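Local coordinates for probable glutamine-binding lipoprotein GlnH (GLNBP) (Mycobacterium tuberculosis, PDB 6H20) that binds an acidic amino acid or its amide, here asparagine, as an extracellular solute-binding lipoprotein, and probably helps to regulate protein kinase G signalling in mycobacteria, at residues A[78-83]-A[267-272]; A[109-114]-A[129-134]; A[173-178]-A[228-233]. All coordinates share one frame; numbering follows the deposited sequence.

In the fold
All three contacts belong to one type-3 solute-binding fold, with asparagine held in its pocket. Interaction 1 (78-83 with 267-272) joins helices 77-90 and 262-270 in a surface contact and closes a long loop of chain within which the other two contacts are nested, one after the other. The centres of the three contacts lie about 23 to 24 Å apart and their nearest atoms about 10 to 11 Å, so none touches the next. Interactions 2 and 3 reach the same mixed sheet, whose strands 132-134 and 232-240 are neighbours. Both lie close to the ligand: the side chain of Val132 is about 10 Å from the asparagine and that of Ala231 about 9 Å, while Gln233, in the 228-233 segment, touches it.

Interaction 1 (A[78-83]-A[267-272])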
loop_
_atom_site.group_PDB
_atom_site.type_symbol
_atom_site.label_atom_id
_atom_site.label_comp_id
_atom_site.label_asym_id
_atom_site.label_seq_id
_atom_site.Cartn_x
_atom_site.Cartn_y
_atom_site.Cartn_z
ATOM N N ASP A 78 -2.666 3.851 7.088
ATOM C CA ASP A 78 -2.138 4.808 6.115
ATOM C C ASP A 78 -2.652 6.221 6.386
ATOM O O ASP A 78 -1.900 7.197 6.246
ATOM C CB ASP A 78 -2.497 4.383 4.691
ATOM C CG ASP A 78 -1.542 3.351 4.113
ATOM O OD1 ASP A 78 -0.402 3.210 4.611
ATOM O OD2 ASP A 78 -1.933 2.723 3.108
ATOM N N VAL A 79 -3.927 6.351 6.764
ATOM C CA VAL A 79 -4.465 7.654 7.152
ATOM C C VAL A 79 -3.655 8.240 8.303
ATOM O O VAL A 79 -3.312 9.434 8.306
ATOM C CB VAL A 79 -5.950 7.501 7.528
ATOM C CG1 VAL A 79 -6.496 8.817 8.044
ATOM C CG2 VAL A 79 -6.731 7.010 6.326
ATOM N N ASP A 80 -3.326 7.404 9.287
ATOM C CA ASP A 80 -2.598 7.878 10.458
ATOM C C ASP A 80 -1.162 8.244 10.113
ATOM O O ASP A 80 -0.642 9.237 10.636
ATOM C CB ASP A 80 -2.681 6.841 11.581
ATOM C CG ASP A 80 -4.051 6.811 12.244
ATOM O OD1 ASP A 80 -4.854 7.751 12.042
ATOM O OD2 ASP A 80 -4.323 5.832 12.969
ATOM N N ILE A 81 -0.516 7.470 9.229
ATOM C CA ILE A 81 0.824 7.832 8.751
ATOM C C ILE A 81 0.789 9.207 8.096
ATOM O O ILE A 81 1.610 10.087 8.398
ATOM C CB ILE A 81 1.373 6.760 7.788
ATOM C CG1 ILE A 81 1.679 5.456 8.529
ATOM C CG2 ILE A 81 2.614 7.299 7.074
ATOM C CD1 ILE A 81 2.875 5.533 9.490
ATOM N N ALA A 82 -0.193 9.424 7.211
ATOM C CA ALA A 82 -0.329 10.723 6.552
ATOM C C ALA A 82 -0.565 11.825 7.568
ATOM O O ALA A 82 -0.032 12.933 7.429
ATOM C CB ALA A 82 -1.471 10.692 5.523
ATOM N N GLY A 83 -1.344 11.535 8.612
ATOM C CA GLY A 83 -1.607 12.537 9.627
ATOM C C GLY A 83 -0.367 12.947 10.395
ATOM O O GLY A 83 -0.287 14.077 10.878
ATOM N N TYR A 267 0.992 0.585 14.822
ATOM C CA TYR A 267 0.947 -0.848 14.548
ATOM C C TYR A 267 -0.001 -1.548 15.509
ATOM O O TYR A 267 -0.825 -2.372 15.096
ATOM C CB TYR A 267 2.347 -1.467 14.657
ATOM C CG TYR A 267 2.445 -2.847 14.017
ATOM C CD1 TYR A 267 2.028 -3.996 14.691
ATOM C CD2 TYR A 267 2.937 -2.989 12.731
ATOM C CE1 TYR A 267 2.112 -5.255 14.089
ATOM C CE2 TYR A 267 3.025 -4.228 12.128
ATOM C CZ TYR A 267 2.614 -5.351 12.802
ATOM O OH TYR A 267 2.717 -6.572 12.167
ATOM N N ARG A 268 0.108 -1.239 16.799
ATOM C CA ARG A 268 -0.773 -1.873 17.772
ATOM C C ARG A 268 -2.226 -1.466 17.554
ATOM O O ARG A 268 -3.139 -2.256 17.812
ATOM C CB ARG A 268 -0.297 -1.557 19.190
ATOM C CG ARG A 268 1.059 -2.180 19.523
ATOM C CD ARG A 268 1.444 -2.032 21.001
ATOM N NE ARG A 268 1.168 -0.696 21.523
ATOM C CZ ARG A 268 0.087 -0.377 22.227
ATOM N NH1 ARG A 268 -0.823 -1.306 22.498
ATOM N NH2 ARG A 268 -0.088 0.867 22.654
ATOM N N LYS A 269 -2.461 -0.254 17.052
ATOM C CA LYS A 269 -3.826 0.204 16.821
ATOM C C LYS A 269 -4.484 -0.562 15.680
ATOM O O LYS A 269 -5.676 -0.888 15.751
ATOM C CB LYS A 269 -3.798 1.704 16.523
ATOM C CG LYS A 269 -5.132 2.363 16.218
ATOM C CD LYS A 269 -4.922 3.870 16.082
ATOM C CE LYS A 269 -6.172 4.603 15.627
ATOM N NZ LYS A 269 -5.818 6.013 15.270
ATOM N N TRP A 270 -3.720 -0.902 14.641
ATOM C CA TRP A 270 -4.287 -1.378 13.386
ATOM C C TRP A 270 -3.939 -2.813 13.015
ATOM O O TRP A 270 -4.742 -3.462 12.339
ATOM C CB TRP A 270 -3.858 -0.454 12.229
ATOM C CG TRP A 270 -4.483 0.904 12.335
ATOM C CD1 TRP A 270 -3.845 2.099 12.581
ATOM C CD2 TRP A 270 -5.877 1.206 12.255
ATOM N NE1 TRP A 270 -4.762 3.122 12.632
ATOM C CE2 TRP A 270 -6.016 2.601 12.432
ATOM C CE3 TRP A 270 -7.026 0.434 12.024
ATOM C CZ2 TRP A 270 -7.255 3.235 12.406
ATOM C CZ3 TRP A 270 -8.255 1.066 12.003
ATOM C CH2 TRP A 270 -8.361 2.456 12.181
ATOM N N LEU A 271 -2.772 -3.324 13.404
ATOM C CA LEU A 271 -2.193 -4.481 12.731
ATOM C C LEU A 271 -1.902 -5.661 13.650
ATOM O O LEU A 271 -1.198 -6.590 13.232
ATOM C CB LEU A 271 -0.913 -4.074 11.988
ATOM C CG LEU A 271 -1.106 -2.978 10.934
ATOM C CD1 LEU A 271 0.207 -2.697 10.195
ATOM C CD2 LEU A 271 -2.218 -3.324 9.954
ATOM N N THR A 272 -2.425 -5.662 14.880
ATOM C CA THR A 272 -2.105 -6.757 15.796
ATOM C C THR A 272 -2.588 -8.111 15.285
ATOM O O THR A 272 -2.079 -9.141 15.744
ATOM C CB THR A 272 -2.651 -6.490 17.204
ATOM O OG1 THR A 272 -4.066 -6.255 17.147
ATOM C CG2 THR A 272 -1.960 -5.291 17.819
#
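Asp80 of helix 77-90 offers one carboxylate oxygen, OD2, to two donors carried by adjacent residues of helix 262-270. Lys269 NZ reaches this oxygen at 2.7 Å, making a salt bridge that is also a hydrogen bond. From Trp270, the indole N-H spans 2.8 Å between NE1 and OD2 and is almost straight, with an angle of 174° at the hydrogen. The oxygen lies in the indole plane, at the ring's edge, so the N-H is aimed squarely at it. The two donors come from opposite faces of the carboxylate: Lys269 on the syn side, though tilted out of the plane, and Trp270 from above it. Carboxylate and indole planes stand 47° apart. Lys269 leaves its backbone with CG trans to N (chi1 178°) and stays extended, which carries it along the indole, its CG lying 3.7 Å above the ring plane near the rim, and brings its ammonium to the acid. Lysine suits this exposed place by its length, while tryptophan supplies a rigid N-H donor. Asp78, two residues earlier, faces elsewhere, its carboxylate taken by Tyr138 OH and the backbone N of Thr121, a pocket residue. One oxygen of Asp80 thus satisfies both a charged and a neutral donor; these two bonds tie the end of helix 262-270 to helix 77-90, and the donors would probably favour the ionised carboxylate.

Interaction 2 (A[109-114]-A[129-134]); sequences ALQKSQ and RKLVNF
Leu110 and Val132 meet at about a right angle, the leucine coming from the last turn of helix 106-111 and the valine from strand 132-134. The touching branch is Val132 CG1, which lies 3.8 Å from Leu110 CB and 4.0 Å from Leu110 CD1, wedged against both the root and one tip of the leucine. Placing CG1 beside the backbone N (chi1 -58°) turns this methyl toward the helix. A short, beta-branched residue suits a strand lying close to a helix, and leucine provides the broader surface for it; Val107, from the same helix, also packs on Val132. The packing sits beside the binding site: pocket residue Arg106 begins the helix, and Arg128, also of the pocket, directly precedes the 129-134 segment.

Nearer the solvent, Gln111 and Leu131 pass at a slant. The glutamine chain is extended beyond CG, and its NE2 comes within 3.8 Å of Leu131 CD2. A bridging water accepts from Gln111 NE2 at 3.0 Å and donates to Leu131 O at 2.8 Å. The chemistry is therefore graded: buried hydrocarbon holds helix and strand together by shape, while at the exposed rim a water held by the Gln111 amide donates to the Leu131 carbonyl.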
loop_
_atom_site.group_PDB
_atom_site.type_symbol
_atom_site.label_atom_id
_atom_site.label_comp_id
_atom_site.label_asym_id
_atom_site.label_seq_id
_atom_site.Cartn_x
_atom_site.Cartn_y
_atom_site.Cartn_z
ATOM N N ALA A 109 -1.466 10.496 -10.348
ATOM C CA ALA A 109 -1.784 11.649 -9.510
ATOM C C ALA A 109 -0.526 12.357 -9.046
ATOM O O ALA A 109 -0.514 13.585 -8.926
ATOM C CB ALA A 109 -2.632 11.220 -8.317
ATOM N N LEU A 110 0.542 11.605 -8.785
ATOM C CA LEU A 110 1.800 12.225 -8.389
ATOM C C LEU A 110 2.448 12.949 -9.563
ATOM O O LEU A 110 2.941 14.075 -9.410
ATOM C CB LEU A 110 2.720 11.158 -7.799
ATOM C CG LEU A 110 2.261 10.628 -6.442
ATOM C CD1 LEU A 110 3.018 9.357 -6.077
ATOM C CD2 LEU A 110 2.453 11.699 -5.390
ATOM N N GLN A 111 2.445 12.319 -10.741
ATOM C CA GLN A 111 3.023 12.945 -11.929
ATOM C C GLN A 111 2.320 14.255 -12.265
ATOM O O GLN A 111 2.965 15.228 -12.691
ATOM C CB GLN A 111 2.909 11.980 -13.107
ATOM C CG GLN A 111 3.901 10.830 -13.077
ATOM C CD GLN A 111 3.733 9.907 -14.266
ATOM O OE1 GLN A 111 2.625 9.462 -14.563
ATOM N NE2 GLN A 111 4.829 9.618 -14.959
ATOM N N LYS A 112 1.003 14.303 -12.081
ATOM C CA LYS A 112 0.199 15.473 -12.409
ATOM C C LYS A 112 0.112 16.463 -11.258
ATOM O O LYS A 112 -0.635 17.438 -11.357
ATOM C CB LYS A 112 -1.217 15.055 -12.816
ATOM C CG LYS A 112 -1.316 14.294 -14.121
ATOM C CD LYS A 112 -2.746 13.818 -14.336
ATOM C CE LYS A 112 -3.118 13.780 -15.807
ATOM N NZ LYS A 112 -2.134 13.015 -16.620
ATOM N N SER A 113 0.839 16.223 -10.163
ATOM C CA SER A 113 0.805 17.101 -8.993
ATOM C C SER A 113 -0.622 17.327 -8.496
ATOM O O SER A 113 -0.995 18.432 -8.097
ATOM C CB SER A 113 1.535 18.421 -9.254
ATOM O OG SER A 113 2.902 18.174 -9.513
ATOM N N GLN A 114 -1.430 16.262 -8.515
ATOM C CA GLN A 114 -2.796 16.326 -8.018
ATOM C C GLN A 114 -2.900 16.058 -6.521
ATOM O O GLN A 114 -3.950 16.329 -5.933
ATOM C CB GLN A 114 -3.679 15.334 -8.775
ATOM C CG GLN A 114 -3.818 15.631 -10.257
ATOM C CD GLN A 114 -4.676 14.601 -10.961
ATOM O OE1 GLN A 114 -4.703 13.435 -10.575
ATOM N NE2 GLN A 114 -5.384 15.028 -12.000
ATOM N N ARG A 129 10.090 3.921 -9.392
ATOM C CA ARG A 129 11.058 4.976 -9.122
ATOM C C ARG A 129 11.509 5.709 -10.379
ATOM O O ARG A 129 12.083 6.801 -10.265
ATOM C CB ARG A 129 12.250 4.403 -8.367
ATOM C CG ARG A 129 12.057 4.475 -6.870
ATOM C CD ARG A 129 13.385 4.452 -6.138
ATOM N NE ARG A 129 13.277 4.804 -4.722
ATOM C CZ ARG A 129 13.186 6.049 -4.257
ATOM N NH1 ARG A 129 13.169 7.080 -5.094
ATOM N NH2 ARG A 129 13.116 6.267 -2.950
ATOM N N LYS A 130 11.275 5.140 -11.564
ATOM C CA LYS A 130 11.515 5.882 -12.799
ATOM C C LYS A 130 10.516 7.017 -12.974
ATOM O O LYS A 130 10.776 7.951 -13.744
ATOM C CB LYS A 130 11.392 4.945 -14.003
ATOM C CG LYS A 130 12.461 3.868 -14.099
ATOM C CD LYS A 130 12.182 2.929 -15.265
ATOM C CE LYS A 130 13.200 1.806 -15.318
ATOM N NZ LYS A 130 13.898 1.727 -16.626
ATOM N N LEU A 131 9.378 6.950 -12.282
ATOM C CA LEU A 131 8.263 7.864 -12.482
ATOM C C LEU A 131 7.935 8.735 -11.279
ATOM O O LEU A 131 7.450 9.853 -11.468
ATOM C CB LEU A 131 6.999 7.081 -12.872
ATOM C CG LEU A 131 7.164 6.140 -14.061
ATOM C CD1 LEU A 131 5.905 5.308 -14.250
ATOM C CD2 LEU A 131 7.479 6.945 -15.316
ATOM N N VAL A 132 8.140 8.249 -10.051
ATOM C CA VAL A 132 7.831 9.006 -8.846
ATOM C C VAL A 132 8.951 8.804 -7.835
ATOM O O VAL A 132 9.782 7.905 -7.965
ATOM C CB VAL A 132 6.485 8.588 -8.215
ATOM C CG1 VAL A 132 5.346 8.754 -9.215
ATOM C CG2 VAL A 132 6.548 7.141 -7.710
ATOM N N ASN A 133 8.952 9.643 -6.805
ATOM C CA ASN A 133 9.862 9.467 -5.686
ATOM C C ASN A 133 9.157 8.757 -4.530
ATOM O O ASN A 133 7.934 8.636 -4.494
ATOM C CB ASN A 133 10.420 10.813 -5.229
ATOM C CG ASN A 133 11.900 10.763 -5.049
ATOM O OD1 ASN A 133 12.403 9.865 -4.381
ATOM N ND2 ASN A 133 12.616 11.692 -5.670
ATOM N N PHE A 134 9.953 8.301 -3.565
ATOM C CA PHE A 134 9.410 7.630 -2.390
ATOM C C PHE A 134 10.212 8.019 -1.160
ATOM O O PHE A 134 11.425 8.239 -1.228
ATOM C CB PHE A 134 9.504 6.100 -2.484
ATOM C CG PHE A 134 8.592 5.484 -3.511
ATOM C CD1 PHE A 134 7.249 5.243 -3.221
ATOM C CD2 PHE A 134 9.083 5.107 -4.747
ATOM C CE1 PHE A 134 6.410 4.650 -4.162
ATOM C CE2 PHE A 134 8.254 4.523 -5.700
ATOM C CZ PHE A 134 6.912 4.285 -5.401
HETATM O O HOH W 1 7.278 10.969 -13.993
#

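Interaction 3 (A[173-178]-A[228-233]); sequences LRRIRE and PDMADQ
Met230 and Arg175 bury most of the surface here, and they meet through both polar and apolar atoms. The arginine NE donates to the backbone carbonyl O of Met230 at 2.9 Å, with an angle of 154° at the hydrogen, and that oxygen lies at the guanidinium edge, close to its plane. The methionine methyl takes a different side: CE sits over the centre of one guanidinium face, 4.2 Å above the plane. A bend at chi2 (61°) folds the arginine chain so that NE, rather than the terminal nitrogens, faces the carbonyl. Methionine fits because its flexible thioether, itself bent at chi3, can set its methyl over one face of the cation and still touch Ile176, whose CD1 lies 4.0 Å from CE. Ala231 adds a small surface, its CB 4.3 Å from Arg175 CG.

Just past the helix, Glu178 binds Arg174 in a salt bridge and stands in a longer, purely electrostatic relation to Arg175. Backbone bonds from Met230 and Ala231 to Gln143 place the 228-233 segment beside strand 139-148, while Gln233 OE1 bonds Ser123 and Thr171 of the pocket. Helix 171-176, which begins at Thr171, thus packs against the lead-in to strand 232-240, and through Ile176 it also lies on strands 139-148, 184-188 and 205-207, a helix-on-sheet layer of the alpha/beta architecture of periplasmic-type binding proteins, next to their ligand site.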
loop_
_atom_site.group_PDB
_atom_site.type_symbol
_atom_site.label_atom_id
_atom_site.label_comp_id
_atom_site.label_asym_id
_atom_site.label_seq_id
_atom_site.Cartn_x
_atom_site.Cartn_y
_atom_site.Cartn_z
ATOM N N LEU A 173 -0.679 -8.107 -9.141
ATOM C CA LEU A 173 -1.000 -8.627 -10.463
ATOM C C LEU A 173 0.258 -9.112 -11.161
ATOM O O LEU A 173 0.281 -10.204 -11.738
ATOM C CB LEU A 173 -1.681 -7.523 -11.276
ATOM C CG LEU A 173 -1.942 -7.745 -12.766
ATOM C CD1 LEU A 173 -2.659 -9.062 -13.021
ATOM C CD2 LEU A 173 -2.748 -6.568 -13.324
ATOM N N ARG A 174 1.332 -8.321 -11.090
ATOM C CA ARG A 174 2.575 -8.705 -11.746
ATOM C C ARG A 174 3.105 -10.038 -11.220
ATOM O O ARG A 174 3.590 -10.869 -11.998
ATOM C CB ARG A 174 3.611 -7.589 -11.584
ATOM C CG ARG A 174 4.985 -7.925 -12.140
ATOM C CD ARG A 174 4.973 -8.085 -13.655
ATOM N NE ARG A 174 6.311 -8.387 -14.173
ATOM C CZ ARG A 174 6.910 -9.568 -14.048
ATOM N NH1 ARG A 174 8.128 -9.755 -14.542
ATOM N NH2 ARG A 174 6.294 -10.565 -13.429
ATOM N N ARG A 175 2.976 -10.283 -9.914
ATOM C CA ARG A 175 3.474 -11.535 -9.348
ATOM C C ARG A 175 2.608 -12.728 -9.756
ATOM O O ARG A 175 3.128 -13.813 -10.039
ATOM C CB ARG A 175 3.551 -11.410 -7.825
ATOM C CG ARG A 175 3.920 -12.703 -7.093
ATOM C CD ARG A 175 5.293 -13.200 -7.521
ATOM N NE ARG A 175 5.669 -14.452 -6.863
ATOM C CZ ARG A 175 5.349 -15.664 -7.308
ATOM N NH1 ARG A 175 4.625 -15.806 -8.413
ATOM N NH2 ARG A 175 5.748 -16.740 -6.641
ATOM N N ILE A 176 1.285 -12.555 -9.781
ATOM C CA ILE A 176 0.402 -13.628 -10.241
ATOM C C ILE A 176 0.651 -13.957 -11.711
ATOM O O ILE A 176 0.457 -15.102 -12.146
ATOM C CB ILE A 176 -1.066 -13.243 -9.969
ATOM C CG1 ILE A 176 -1.291 -13.117 -8.465
ATOM C CG2 ILE A 176 -2.027 -14.257 -10.588
ATOM C CD1 ILE A 176 -0.879 -14.311 -7.685
ATOM N N ARG A 177 1.079 -12.969 -12.505
ATOM C CA ARG A 177 1.380 -13.220 -13.915
ATOM C C ARG A 177 2.619 -14.088 -14.113
ATOM O O ARG A 177 2.893 -14.494 -15.248
ATOM C CB ARG A 177 1.534 -11.894 -14.665
ATOM C CG ARG A 177 0.223 -11.158 -14.892
ATOM C CD ARG A 177 -0.455 -11.611 -16.190
ATOM N NE ARG A 177 0.257 -11.093 -17.356
ATOM C CZ ARG A 177 0.999 -11.838 -18.167
ATOM N NH1 ARG A 177 1.115 -13.140 -17.948
ATOM N NH2 ARG A 177 1.630 -11.282 -19.195
ATOM N N GLU A 178 3.377 -14.376 -13.053
ATOM C CA GLU A 178 4.516 -15.277 -13.143
ATOM C C GLU A 178 4.134 -16.734 -12.972
ATOM O O GLU A 178 4.940 -17.609 -13.300
ATOM C CB GLU A 178 5.576 -14.921 -12.098
ATOM C CG GLU A 178 6.195 -13.564 -12.317
ATOM C CD GLU A 178 7.101 -13.140 -11.176
ATOM O OE1 GLU A 178 7.400 -13.977 -10.295
ATOM O OE2 GLU A 178 7.510 -11.962 -11.166
ATOM N N PRO A 228 3.449 -19.356 1.165
ATOM C CA PRO A 228 4.726 -18.734 1.516
ATOM C C PRO A 228 4.718 -17.251 1.178
ATOM O O PRO A 228 3.814 -16.730 0.529
ATOM C CB PRO A 228 5.702 -19.472 0.597
ATOM C CG PRO A 228 4.905 -19.728 -0.636
ATOM C CD PRO A 228 3.470 -19.937 -0.189
ATOM N N ASP A 229 5.751 -16.564 1.641
ATOM C CA ASP A 229 5.988 -15.209 1.171
ATOM C C ASP A 229 6.276 -15.258 -0.326
ATOM O O ASP A 229 7.204 -15.946 -0.765
ATOM C CB ASP A 229 7.181 -14.627 1.928
ATOM C CG ASP A 229 6.835 -14.209 3.342
ATOM O OD1 ASP A 229 5.640 -14.179 3.716
ATOM O OD2 ASP A 229 7.776 -13.898 4.096
ATOM N N MET A 230 5.466 -14.556 -1.121
ATOM C CA MET A 230 5.570 -14.615 -2.573
ATOM C C MET A 230 6.316 -13.434 -3.184
ATOM O O MET A 230 6.760 -13.536 -4.337
ATOM C CB MET A 230 4.176 -14.656 -3.211
ATOM C CG MET A 230 3.359 -15.889 -2.824
ATOM S SD MET A 230 1.631 -15.725 -3.318
ATOM C CE MET A 230 1.794 -15.624 -5.088
ATOM N N ALA A 231 6.469 -12.332 -2.446
ATOM C CA ALA A 231 7.107 -11.125 -2.966
ATOM C C ALA A 231 7.090 -10.029 -1.919
ATOM O O ALA A 231 6.023 -9.670 -1.414
ATOM C CB ALA A 231 6.363 -10.601 -4.197
ATOM N N ASP A 232 8.261 -9.478 -1.611
ATOM C CA ASP A 232 8.354 -8.398 -0.640
ATOM C C ASP A 232 7.608 -7.158 -1.127
ATOM O O ASP A 232 7.590 -6.841 -2.323
ATOM C CB ASP A 232 9.827 -8.032 -0.458
ATOM C CG ASP A 232 10.030 -6.957 0.573
ATOM O OD1 ASP A 232 9.530 -7.150 1.698
ATOM O OD2 ASP A 232 10.687 -5.931 0.260
ATOM N N GLN A 233 7.007 -6.437 -0.176
ATOM C CA GLN A 233 6.206 -5.243 -0.467
ATOM C C GLN A 233 6.588 -4.158 0.526
ATOM O O GLN A 233 5.942 -3.976 1.568
ATOM C CB GLN A 233 4.708 -5.560 -0.371
ATOM C CG GLN A 233 4.293 -6.793 -1.171
ATOM C CD GLN A 233 4.385 -6.612 -2.683
ATOM O OE1 GLN A 233 4.261 -5.503 -3.207
ATOM N NE2 GLN A 233 4.585 -7.714 -3.392
#